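Local coordinates for protein terminase large subunit (Thermus phage G20c, PDB 5M1P) that packages viral DNA into empty procapsids as an ATP-driven motor and, through its nuclease domain, cuts the genome to start and finish packaging, at residues Phe52-Leu57 and Lys81-Asp86. Numbering follows the deposited sequence.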
ATOM      1  N   PHE A  52       1.108   4.799   2.975  1.00  7.94           N
ATOM      2  CA  PHE A  52      -0.226   5.179   2.535  1.00  8.43           C
ATOM      3  C   PHE A  52      -0.149   5.462   1.043  1.00  8.10           C
ATOM      4  O   PHE A  52       0.583   6.354   0.633  1.00  8.26           O
ATOM      5  CB  PHE A  52      -0.728   6.429   3.281  1.00  9.04           C
ATOM      6  CG  PHE A  52      -0.621   6.354   4.785  1.00  9.79           C
ATOM      7  CD1 PHE A  52      -0.823   5.161   5.466  1.00 10.41           C
ATOM      8  CD2 PHE A  52      -0.337   7.497   5.524  1.00 10.31           C
ATOM      9  CE1 PHE A  52      -0.726   5.093   6.844  1.00 11.00           C
ATOM     10  CE2 PHE A  52      -0.252   7.433   6.906  1.00 11.36           C
ATOM     11  CZ  PHE A  52      -0.436   6.236   7.564  1.00 11.35           C
ATOM     12  N   SER A  53      -0.894   4.694   0.250  1.00  8.33           N
ATOM     13  CA  SER A  53      -0.835   4.773  -1.207  1.00  8.52           C
ATOM     14  C   SER A  53      -2.163   5.287  -1.743  1.00  8.17           C
ATOM     15  O   SER A  53      -3.164   4.583  -1.681  1.00  7.79           O
ATOM     16  CB  SER A  53      -0.526   3.404  -1.797  1.00  9.01           C
ATOM     17  OG  SER A  53       0.754   2.958  -1.388  1.00 10.00           O
ATOM     18  N   VAL A  54      -2.152   6.490  -2.300  1.00  7.93           N
ATOM     19  CA  VAL A  54      -3.340   7.114  -2.861  1.00  8.28           C
ATOM     20  C   VAL A  54      -3.487   6.683  -4.317  1.00  8.22           C
ATOM     21  O   VAL A  54      -2.637   7.019  -5.151  1.00  8.19           O
ATOM     22  CB  VAL A  54      -3.258   8.651  -2.779  1.00  8.52           C
ATOM     23  CG1 VAL A  54      -4.560   9.263  -3.259  1.00  8.59           C
ATOM     24  CG2 VAL A  54      -2.958   9.130  -1.363  1.00  8.54           C
ATOM     25  N   LEU A  55      -4.566   5.954  -4.607  1.00  8.04           N
ATOM     26  CA  LEU A  55      -4.872   5.416  -5.929  1.00  8.33           C
ATOM     27  C   LEU A  55      -6.047   6.139  -6.554  1.00  8.33           C
ATOM     28  O   LEU A  55      -7.109   6.239  -5.966  1.00  8.54           O
ATOM     29  CB  LEU A  55      -5.198   3.934  -5.813  1.00  8.62           C
ATOM     30  CG  LEU A  55      -5.610   3.203  -7.086  1.00  8.77           C
ATOM     31  CD1 LEU A  55      -4.540   3.318  -8.162  1.00  8.98           C
ATOM     32  CD2 LEU A  55      -5.877   1.749  -6.763  1.00  8.96           C
ATOM     33  N   ASP A  56      -5.827   6.661  -7.748  1.00  8.57           N
ATOM     34  CA  ASP A  56      -6.897   7.219  -8.563  1.00  9.01           C
ATOM     35  C   ASP A  56      -7.639   6.034  -9.194  1.00  9.22           C
ATOM     36  O   ASP A  56      -7.089   5.323 -10.057  1.00  9.68           O
ATOM     37  CB  ASP A  56      -6.277   8.123  -9.629  1.00  9.17           C
ATOM     38  CG  ASP A  56      -7.295   8.790 -10.529  1.00 10.00           C
ATOM     39  OD1 ASP A  56      -8.364   8.201 -10.812  1.00 10.88           O
ATOM     40  OD2 ASP A  56      -6.986   9.896 -11.018  1.00 10.99           O
ATOM     41  N   LEU A  57      -8.868   5.794  -8.743  1.00  9.94           N
ATOM     42  CA  LEU A  57      -9.633   4.635  -9.199  1.00 10.74           C
ATOM     43  C   LEU A  57     -10.202   4.800 -10.613  1.00 11.59           C
ATOM     44  O   LEU A  57     -10.658   3.822 -11.205  1.00 12.69           O
ATOM     45  CB  LEU A  57     -10.746   4.309  -8.203  1.00 11.14           C
ATOM     46  CG  LEU A  57     -10.288   3.780  -6.844  1.00 11.58           C
ATOM     47  CD1 LEU A  57     -11.439   3.770  -5.853  1.00 11.80           C
ATOM     48  CD2 LEU A  57      -9.684   2.399  -6.956  1.00 11.73           C
ATOM     49  N   LYS A  81      -5.667  11.144   7.609  1.00 11.03           N
ATOM     50  CA  LYS A  81      -6.760  12.122   7.524  1.00 11.26           C
ATOM     51  C   LYS A  81      -6.455  13.214   6.497  1.00 10.63           C
ATOM     52  O   LYS A  81      -7.298  13.561   5.649  1.00 10.19           O
ATOM     53  CB  LYS A  81      -7.010  12.761   8.888  1.00 12.27           C
ATOM     54  CG  LYS A  81      -8.149  13.761   8.933  1.00 13.53           C
ATOM     55  CD  LYS A  81      -8.387  14.199  10.370  1.00 14.91           C
ATOM     56  CE  LYS A  81      -9.654  15.022  10.473  1.00 16.24           C
ATOM     57  NZ  LYS A  81      -9.394  16.412  10.060  1.00 17.06           N
ATOM     58  N   ALA A  82      -5.258  13.770   6.587  1.00 10.65           N
ATOM     59  CA  ALA A  82      -4.862  14.834   5.672  1.00 10.23           C
ATOM     60  C   ALA A  82      -4.835  14.353   4.223  1.00  9.86           C
ATOM     61  O   ALA A  82      -5.361  15.030   3.347  1.00  9.99           O
ATOM     62  CB  ALA A  82      -3.530  15.443   6.075  1.00 10.40           C
ATOM     63  N   LEU A  83      -4.266  13.177   3.976  1.00  9.72           N
ATOM     64  CA  LEU A  83      -4.256  12.596   2.622  1.00 10.16           C
ATOM     65  C   LEU A  83      -5.650  12.365   2.091  1.00  9.85           C
ATOM     66  O   LEU A  83      -5.943  12.650   0.938  1.00  9.58           O
ATOM     67  CB  LEU A  83      -3.511  11.254   2.597  1.00 11.02           C
ATOM     68  CG  LEU A  83      -1.998  11.323   2.539  1.00 11.77           C
ATOM     69  CD1 LEU A  83      -1.399   9.957   2.824  1.00 12.18           C
ATOM     70  CD2 LEU A  83      -1.537  11.844   1.180  1.00 11.85           C
ATOM     71  N   SER A  84      -6.505  11.811   2.939  1.00  9.54           N
ATOM     72  CA  SER A  84      -7.885  11.575   2.564  1.00  9.73           C
ATOM     73  C   SER A  84      -8.560  12.889   2.166  1.00  9.38           C
ATOM     74  O   SER A  84      -9.180  12.975   1.107  1.00  9.21           O
ATOM     75  CB  SER A  84      -8.652  10.922   3.708  1.00  9.76           C
ATOM     76  OG  SER A  84     -10.026  10.827   3.406  1.00 10.32           O
ATOM     77  N   GLU A  85      -8.406  13.907   3.007  1.00  9.68           N
ATOM     78  CA  GLU A  85      -9.000  15.209   2.731  1.00 10.25           C
ATOM     79  C   GLU A  85      -8.418  15.846   1.466  1.00  9.85           C
ATOM     80  O   GLU A  85      -9.161  16.406   0.659  1.00  9.52           O
ATOM     81  CB  GLU A  85      -8.858  16.132   3.949  1.00 11.29           C
ATOM     82  CG  GLU A  85      -9.753  15.729   5.116  1.00 12.84           C
ATOM     83  CD  GLU A  85      -9.582  16.603   6.344  1.00 14.81           C
ATOM     84  OE1 GLU A  85     -10.177  16.257   7.387  1.00 18.06           O
ATOM     85  OE2 GLU A  85      -8.838  17.610   6.298  1.00 17.07           O
ATOM     86  N   ASP A  86      -7.102  15.724   1.270  1.00  9.32           N
ATOM     87  CA  ASP A  86      -6.454  16.281   0.087  1.00  9.71           C
ATOM     88  C   ASP A  86      -7.038  15.683  -1.188  1.00  9.51           C
ATOM     89  O   ASP A  86      -7.162  16.377  -2.184  1.00  9.93           O
ATOM     90  CB  ASP A  86      -4.948  16.002   0.086  1.00 10.16           C
ATOM     91  CG  ASP A  86      -4.159  16.798   1.141  1.00 10.82           C
ATOM     92  OD1 ASP A  86      -4.667  17.758   1.744  1.00 11.23           O
ATOM     93  OD2 ASP A  86      -2.985  16.449   1.352  1.00 12.21           O
TER
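Leu83 reaches from helix 73-86 onto the sheet and puts one methyl on each of two strand residues, Phe52 and Val54. Leu83 CD1 sits 3.6 Å from Phe52 CB. The same methyl, Leu83 CD1, is 3.8 Å from Phe52 CD2, so it lies in the angle between the side-chain stem and the ring, at the ring's edge and near its plane rather than over a face. The other branch, Leu83 CD2, comes 4.0 Å from Val54 CG2. With chi1 at -80°, CG of Leu83 stands opposite its own carbonyl carbon, and the fork at its end spans two residues of the same strand face. In Val54, chi1 of -175° sets CG2 anti to the carbonyl carbon, beside the backbone N, and this is the methyl that meets Leu83. All three side chains are buried, and the union between the segments is purely apolar.

This is helix 73-86 packing on a face of the central mixed sheet of an RNase H-like nuclease fold. Strand 49-56 runs between strands 37-42 and 61-69, and Leu83 also touches Ile39 and Cys64 on these neighbours. Ser53 points to the other face, where Ser53 OG hydrogen-bonds to Ser181 OG of helix 177-186. The side chain of Phe52 is about 6 Å from that of Asp42, a calcium ligand in this crystal, so the Phe52 end of the contact lies close to the metal site.

Within the helix, Lys81 NZ forms a salt bridge of 2.8 Å with Glu85 OE1, one turn on. The ammonium meets OE1 on its syn side, 26° out of the carboxylate plane. Asp86 pairs with Arg25.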